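Local coordinates for pyocin S5 (Pseudomonas aeruginosa PAO1, PDB 6THK), which probably kills competing Pseudomonas cells by entering them and forming a pore that depolarises the cytoplasmic membrane, as channel-forming colicins do, at residues T327-F330 with Y331-V334; I43-E46 with I47-Q50; E97-D100 with V101-V105. The protein carries 1 engineered substitution. One frame throughout, in Å; residues are numbered along the deposited sequence.

Interaction 1. Residues T327-F330 with Y331-V334. With ZN (zinc ion), chain J.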
loop_
_atom_site.group_PDB
_atom_site.type_symbol
_atom_site.label_atom_id
_atom_site.label_comp_id
_atom_site.label_asym_id
_atom_site.label_seq_id
_atom_site.Cartn_x
_atom_site.Cartn_y
_atom_site.Cartn_z
ATOM N N THR A 327 -5.057 -31.050 -38.159
ATOM C CA THR A 327 -5.062 -32.508 -38.224
ATOM C C THR A 327 -6.382 -32.968 -38.879
ATOM O O THR A 327 -6.326 -33.760 -39.809
ATOM C CB THR A 327 -4.790 -33.134 -36.858
ATOM O OG1 THR A 327 -3.595 -32.572 -36.322
ATOM C CG2 THR A 327 -4.626 -34.646 -36.942
ATOM N N ALA A 328 -7.551 -32.422 -38.438
ATOM C CA ALA A 328 -8.859 -32.738 -39.042
ATOM C C ALA A 328 -8.908 -32.350 -40.532
ATOM O O ALA A 328 -9.460 -33.098 -41.336
ATOM C CB ALA A 328 -9.978 -32.034 -38.290
ATOM N N ASP A 329 -8.324 -31.212 -40.878
ATOM C CA ASP A 329 -8.297 -30.749 -42.256
ATOM C C ASP A 329 -7.404 -31.620 -43.130
ATOM O O ASP A 329 -7.676 -31.821 -44.304
ATOM C CB ASP A 329 -7.807 -29.307 -42.318
ATOM C CG ASP A 329 -8.868 -28.319 -41.931
ATOM O OD1 ASP A 329 -9.858 -28.736 -41.309
ATOM O OD2 ASP A 329 -8.714 -27.126 -42.244
ATOM N N PHE A 330 -6.351 -32.165 -42.540
ATOM C CA PHE A 330 -5.419 -32.992 -43.286
ATOM C C PHE A 330 -6.119 -34.218 -43.856
ATOM O O PHE A 330 -5.869 -34.596 -44.982
ATOM C CB PHE A 330 -4.246 -33.391 -42.392
ATOM C CG PHE A 330 -3.308 -34.381 -43.010
ATOM C CD1 PHE A 330 -2.472 -34.015 -44.039
ATOM C CD2 PHE A 330 -3.244 -35.668 -42.538
ATOM C CE1 PHE A 330 -1.600 -34.920 -44.597
ATOM C CE2 PHE A 330 -2.374 -36.579 -43.087
ATOM C CZ PHE A 330 -1.551 -36.207 -44.121
ATOM N N TYR A 331 -6.993 -34.838 -43.076
ATOM C CA TYR A 331 -7.732 -35.991 -43.554
ATOM C C TYR A 331 -8.652 -35.613 -44.712
ATOM O O TYR A 331 -8.807 -36.374 -45.652
ATOM C CB TYR A 331 -8.523 -36.644 -42.429
ATOM C CG TYR A 331 -7.676 -37.112 -41.280
ATOM C CD1 TYR A 331 -6.760 -38.125 -41.441
ATOM C CD2 TYR A 331 -7.798 -36.539 -40.033
ATOM C CE1 TYR A 331 -5.983 -38.555 -40.390
ATOM C CE2 TYR A 331 -7.027 -36.959 -38.980
ATOM C CZ TYR A 331 -6.123 -37.968 -39.164
ATOM O OH TYR A 331 -5.355 -38.389 -38.115
ATOM N N LYS A 332 -9.288 -34.452 -44.619
ATOM C CA LYS A 332 -10.172 -33.992 -45.678
ATOM C C LYS A 332 -9.406 -33.752 -46.967
ATOM O O LYS A 332 -9.833 -34.163 -48.030
ATOM C CB LYS A 332 -10.864 -32.697 -45.268
ATOM C CG LYS A 332 -12.000 -32.865 -44.278
ATOM C CD LYS A 332 -12.577 -31.514 -43.897
ATOM C CE LYS A 332 -13.049 -31.502 -42.455
ATOM N NZ LYS A 332 -12.419 -30.411 -41.661
ATOM N N GLU A 333 -8.250 -33.106 -46.851
ATOM C CA GLU A 333 -7.397 -32.810 -47.997
ATOM C C GLU A 333 -6.875 -34.086 -48.635
ATOM O O GLU A 333 -6.719 -34.165 -49.843
ATOM C CB GLU A 333 -6.260 -31.873 -47.622
ATOM C CG GLU A 333 -5.440 -31.408 -48.811
ATOM C CD GLU A 333 -6.217 -30.525 -49.765
ATOM O OE1 GLU A 333 -6.898 -29.595 -49.298
ATOM O OE2 GLU A 333 -6.140 -30.757 -50.986
ATOM N N VAL A 334 -6.560 -35.072 -47.803
ATOM C CA VAL A 334 -6.104 -36.363 -48.273
ATOM C C VAL A 334 -7.211 -37.036 -49.078
ATOM O O VAL A 334 -6.944 -37.681 -50.077
ATOM C CB VAL A 334 -5.659 -37.267 -47.117
ATOM C CG1 VAL A 334 -5.657 -38.716 -47.557
ATOM C CG2 VAL A 334 -4.281 -36.856 -46.633
HETATM ZN ZN ZN J . -8.664 -28.844 -50.587
#
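F330 and V334 are joined along one turn of helix 272-338 by the bond from V334 N to F330 O, which is 2.9 Å long, and E333 N bonds in the same way to D329 O. The side chains of the pair meet as well. F330 holds CG opposite the amide N (chi1 173°), which sets the ring beside its own carbonyl, where V334 CG2 can sit over one face. That methyl is 3.9 Å from the ring centroid and displaced to the rim. This is a CH-pi contact. Y331 reaches back one turn to T327. Its CD2 lies 3.2 Å from T327 O, with the ring set obliquely to that oxygen. The two side chains run side by side, and T327 CG2 lies 3.9 Å from Y331 CE2, while T327 OG1 is hydrogen-bonded to A323 O.

Both turns lie within the colicin pore-forming region, where this long helix packs against others. The F330 ring meets F406 edge to face and also meets the ring of F459, and the Y331 ring forms a cation-pi contact with R347 of helix 340-353.

The exposed side of the same turns is charged. K332 brings NZ back to D329 OD1, at 3.1 Å. The pair is a salt bridge, but its hydrogen bond is weak. The E333 chain folds at chi2 (66°), which carries its carboxylate to a zinc ion. OE1 of E333 binds the zinc at 2.3 Å, while OE2 is 3.2 Å from it. E336 also binds this zinc.

Interaction 2. Residues I43-E46 with I47-Q50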
loop_
_atom_site.group_PDB
_atom_site.type_symbol
_atom_site.label_atom_id
_atom_site.label_comp_id
_atom_site.label_asym_id
_atom_site.label_seq_id
_atom_site.Cartn_x
_atom_site.Cartn_y
_atom_site.Cartn_z
ATOM N N ILE A 43 -3.601 75.191 70.135
ATOM C CA ILE A 43 -2.943 74.044 70.781
ATOM C C ILE A 43 -3.917 72.839 70.686
ATOM O O ILE A 43 -3.484 71.743 70.320
ATOM C CB ILE A 43 -2.496 74.371 72.249
ATOM C CG1 ILE A 43 -1.455 75.515 72.286
ATOM C CG2 ILE A 43 -1.993 73.146 73.003
ATOM C CD1 ILE A 43 -1.313 76.208 73.683
ATOM N N GLN A 44 -5.239 73.065 70.960
ATOM C CA GLN A 44 -6.289 72.035 70.870
ATOM C C GLN A 44 -6.353 71.461 69.466
ATOM O O GLN A 44 -6.423 70.243 69.313
ATOM C CB GLN A 44 -7.666 72.585 71.287
ATOM C CG GLN A 44 -8.840 71.640 71.012
ATOM C CD GLN A 44 -10.066 71.959 71.827
ATOM O OE1 GLN A 44 -10.486 73.116 71.956
ATOM N NE2 GLN A 44 -10.689 70.927 72.371
ATOM N N ARG A 45 -6.303 72.346 68.451
ATOM C CA ARG A 45 -6.328 72.000 67.032
ATOM C C ARG A 45 -5.122 71.125 66.689
ATOM O O ARG A 45 -5.323 70.031 66.170
ATOM C CB ARG A 45 -6.421 73.252 66.126
ATOM C CG ARG A 45 -7.613 74.217 66.403
ATOM C CD ARG A 45 -8.984 73.564 66.652
ATOM N NE ARG A 45 -9.465 72.782 65.508
ATOM C CZ ARG A 45 -9.971 71.555 65.592
ATOM N NH1 ARG A 45 -10.079 70.951 66.770
ATOM N NH2 ARG A 45 -10.374 70.922 64.498
ATOM N N GLU A 46 -3.901 71.551 67.093
ATOM C CA GLU A 46 -2.636 70.828 66.913
ATOM C C GLU A 46 -2.635 69.462 67.610
ATOM O O GLU A 46 -2.060 68.517 67.085
ATOM C CB GLU A 46 -1.448 71.661 67.398
ATOM C CG GLU A 46 -1.034 72.744 66.416
ATOM C CD GLU A 46 0.185 73.575 66.766
ATOM O OE1 GLU A 46 0.980 73.159 67.639
ATOM O OE2 GLU A 46 0.365 74.636 66.127
ATOM N N ILE A 47 -3.295 69.355 68.768
ATOM C CA ILE A 47 -3.425 68.102 69.513
ATOM C C ILE A 47 -4.405 67.201 68.736
ATOM O O ILE A 47 -4.089 66.034 68.475
ATOM C CB ILE A 47 -3.833 68.378 70.997
ATOM C CG1 ILE A 47 -2.662 69.020 71.785
ATOM C CG2 ILE A 47 -4.346 67.118 71.706
ATOM C CD1 ILE A 47 -3.033 69.589 73.180
ATOM N N TYR A 48 -5.558 67.772 68.301
ATOM C CA TYR A 48 -6.566 67.041 67.524
ATOM C C TYR A 48 -5.947 66.485 66.229
ATOM O O TYR A 48 -6.067 65.288 65.983
ATOM C CB TYR A 48 -7.815 67.903 67.223
ATOM C CG TYR A 48 -8.822 67.198 66.325
ATOM C CD1 TYR A 48 -8.716 67.260 64.933
ATOM C CD2 TYR A 48 -9.852 66.434 66.868
ATOM C CE1 TYR A 48 -9.608 66.577 64.110
ATOM C CE2 TYR A 48 -10.736 65.728 66.051
ATOM C CZ TYR A 48 -10.617 65.812 64.673
ATOM O OH TYR A 48 -11.530 65.158 63.879
ATOM N N LEU A 49 -5.263 67.346 65.432
ATOM C CA LEU A 49 -4.617 66.943 64.177
ATOM C C LEU A 49 -3.599 65.814 64.401
ATOM O O LEU A 49 -3.566 64.870 63.610
ATOM C CB LEU A 49 -3.935 68.136 63.466
ATOM C CG LEU A 49 -4.815 69.266 62.907
ATOM C CD1 LEU A 49 -3.964 70.374 62.317
ATOM C CD2 LEU A 49 -5.785 68.767 61.872
ATOM N N GLN A 50 -2.775 65.905 65.471
ATOM C CA GLN A 50 -1.779 64.874 65.784
ATOM C C GLN A 50 -2.424 63.559 66.183
ATOM O O GLN A 50 -2.106 62.537 65.597
ATOM C CB GLN A 50 -0.806 65.321 66.880
ATOM C CG GLN A 50 0.303 66.234 66.386
ATOM C CD GLN A 50 1.296 66.521 67.476
ATOM O OE1 GLN A 50 0.940 66.846 68.607
ATOM N NE2 GLN A 50 2.568 66.432 67.156
#
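I47, E46 and R45 have the most surface buried between the two turns I43-E46 and I47-Q50, at the start of helix 42-87. The motif is a regular alpha-helix with i to i+4 bonding near the N-terminal end of the modelled chain. I47 lies back over the preceding turn. Its CG1 stands beside the backbone N, and the side chain runs on extended to CD1. This rests I47 CG1 3.2 Å from I43 O. I47 CD1 reaches I43 CG2 at 3.7 Å, an apolar contact on the outside of the helix.

E46 takes part mainly through its backbone. Its O accepts from Q50 N at 3.2 Å, with the donor 40° out of the carbonyl plane. The aliphatic part of Q50 lies over the same oxygen, with CB and CG both close to it.

R45 does more with its side chain. Its backbone O accepts a straight bond from L49 N, 2.8 Å long with an N-H...O angle of 172°. Beyond CB the arginine chain curls at chi2 and chi3. The R45 and Y48 side chains run side by side, with the guanidinium and ring planes 31° apart. The Y48 side chain faces helix 157-212, touching F157 and V161, and its OH bonds to Q158. R45 NH2 has a weak hydrogen bond to Y137 OH. Between R45 and Y48 the closest side-chain approach is NH1 to CB, at 3.8 Å, and R45 NH2 stands 4.0 Å from Y48 CD1.

Interaction 3. Residues E97-D100 with V101-V105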
loop_
_atom_site.group_PDB
_atom_site.type_symbol
_atom_site.label_atom_id
_atom_site.label_comp_id
_atom_site.label_asym_id
_atom_site.label_seq_id
_atom_site.Cartn_x
_atom_site.Cartn_y
_atom_site.Cartn_z
ATOM N N GLU A 97 0.884 21.161 37.755
ATOM C CA GLU A 97 0.592 21.332 39.176
ATOM C C GLU A 97 0.951 22.746 39.674
ATOM O O GLU A 97 0.157 23.345 40.396
ATOM C CB GLU A 97 1.252 20.229 40.013
ATOM C CG GLU A 97 0.509 18.906 39.898
ATOM C CD GLU A 97 1.093 17.738 40.665
ATOM O OE1 GLU A 97 2.331 17.700 40.855
ATOM O OE2 GLU A 97 0.307 16.856 41.080
ATOM N N ARG A 98 2.095 23.293 39.200
ATOM C CA ARG A 98 2.622 24.629 39.484
ATOM C C ARG A 98 1.670 25.700 38.944
ATOM O O ARG A 98 1.277 26.596 39.689
ATOM C CB ARG A 98 4.023 24.782 38.865
ATOM C CG ARG A 98 5.019 25.502 39.773
ATOM C CD ARG A 98 6.460 25.093 39.516
ATOM N NE ARG A 98 7.021 24.261 40.584
ATOM C CZ ARG A 98 7.773 23.181 40.377
ATOM N NH1 ARG A 98 8.049 22.780 39.140
ATOM N NH2 ARG A 98 8.248 22.489 41.407
ATOM N N VAL A 99 1.270 25.577 37.669
ATOM C CA VAL A 99 0.346 26.475 36.968
ATOM C C VAL A 99 -1.014 26.517 37.686
ATOM O O VAL A 99 -1.556 27.599 37.896
ATOM C CB VAL A 99 0.219 26.062 35.469
ATOM C CG1 VAL A 99 -0.975 26.724 34.787
ATOM C CG2 VAL A 99 1.501 26.371 34.708
ATOM N N ASP A 100 -1.534 25.337 38.081
ATOM C CA ASP A 100 -2.826 25.180 38.756
ATOM C C ASP A 100 -2.889 25.866 40.130
ATOM O O ASP A 100 -3.876 26.546 40.416
ATOM C CB ASP A 100 -3.218 23.688 38.850
ATOM C CG ASP A 100 -3.667 23.024 37.543
ATOM O OD1 ASP A 100 -3.818 23.741 36.527
ATOM O OD2 ASP A 100 -3.887 21.786 37.546
ATOM N N VAL A 101 -1.842 25.696 40.961
ATOM C CA VAL A 101 -1.744 26.307 42.288
ATOM C C VAL A 101 -1.583 27.832 42.146
ATOM O O VAL A 101 -2.360 28.578 42.733
ATOM C CB VAL A 101 -0.625 25.650 43.153
ATOM C CG1 VAL A 101 -0.351 26.445 44.428
ATOM C CG2 VAL A 101 -0.975 24.204 43.494
ATOM N N MET A 102 -0.616 28.282 41.332
ATOM C CA MET A 102 -0.360 29.698 41.060
ATOM C C MET A 102 -1.604 30.404 40.544
ATOM O O MET A 102 -1.839 31.542 40.936
ATOM C CB MET A 102 0.774 29.872 40.049
ATOM C CG MET A 102 2.152 29.688 40.623
ATOM S SD MET A 102 3.368 29.817 39.297
ATOM C CE MET A 102 4.861 29.667 40.217
ATOM N N SER A 103 -2.409 29.742 39.682
ATOM C CA SER A 103 -3.639 30.330 39.148
ATOM C C SER A 103 -4.675 30.503 40.268
ATOM O O SER A 103 -5.297 31.563 40.351
ATOM C CB SER A 103 -4.208 29.479 38.016
ATOM O OG SER A 103 -3.294 29.338 36.940
ATOM N N ALA A 104 -4.830 29.474 41.141
ATOM C CA ALA A 104 -5.762 29.440 42.270
ATOM C C ALA A 104 -5.478 30.569 43.263
ATOM O O ALA A 104 -6.414 31.240 43.720
ATOM C CB ALA A 104 -5.666 28.102 42.980
ATOM N N VAL A 105 -4.181 30.762 43.584
ATOM C CA VAL A 105 -3.676 31.788 44.487
ATOM C C VAL A 105 -3.925 33.177 43.880
ATOM O O VAL A 105 -4.438 34.058 44.581
ATOM C CB VAL A 105 -2.188 31.515 44.833
ATOM C CG1 VAL A 105 -1.506 32.735 45.437
ATOM C CG2 VAL A 105 -2.070 30.310 45.762
#
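S103 has OG beside its own backbone N (chi1 -59°), which points the hydroxyl back along the helix to V99 O. M102 likewise has CG beside its backbone N (chi1 -78°) and is extended from there, and this carries its methyl group back to R98. Both pairs follow the i to i+4 pattern of the alpha-helix, here helix 95-121, which packs against helices 42-87 and 157-212 in an elongated helical fold.

V99 O is gripped twice. S103 OG donates to it at 2.6 Å, and S103 N donates to it at 2.9 Å. The two donors come from opposite faces of the carbonyl plane, the hydroxyl 36° out of it. A serine hydroxyl bonded to the backbone oxygen one turn earlier is a familiar way for a helix to satisfy such a side chain.

M102 covers R98 O as it passes, with CB and CG each 3.3 Å from that oxygen. R98 and M102 then run side by side, at a place where three helices meet. R98 lies on L83 of helix 42-87 and Q191 of helix 157-212, while M102 and S103 both touch L188 of the latter. V101 is buried, and its CG2 leans on E97 O. V101 and E97 both touch I86 of helix 42-87, and the E97 carboxylate forms a salt bridge with R91. Where M102 ends against R98, the methyl CE lies 4.2 Å from CG of the arginine.

Overall arrangement
Each contact joins successive turns of its own helix, and the three sit far apart in an elongated chain. Interactions 2 and 3 lie on the same side of the chain's centre, on the consecutive helices 42-87 and 95-121, with centres about 50 Å apart. Both helices touch helix 157-212. Interaction 1 is on the opposite side, with its centre about 152 Å from that of interaction 2. Interaction 2 is a surface contact; the others are partly buried. Interaction 1 combines aromatic packing with a salt bridge and a zinc ligand. Interaction 3 adds a serine hydroxyl and a methionine to its backbone bonds, and interaction 2 an isoleucine pair and an arginine beside a tyrosine.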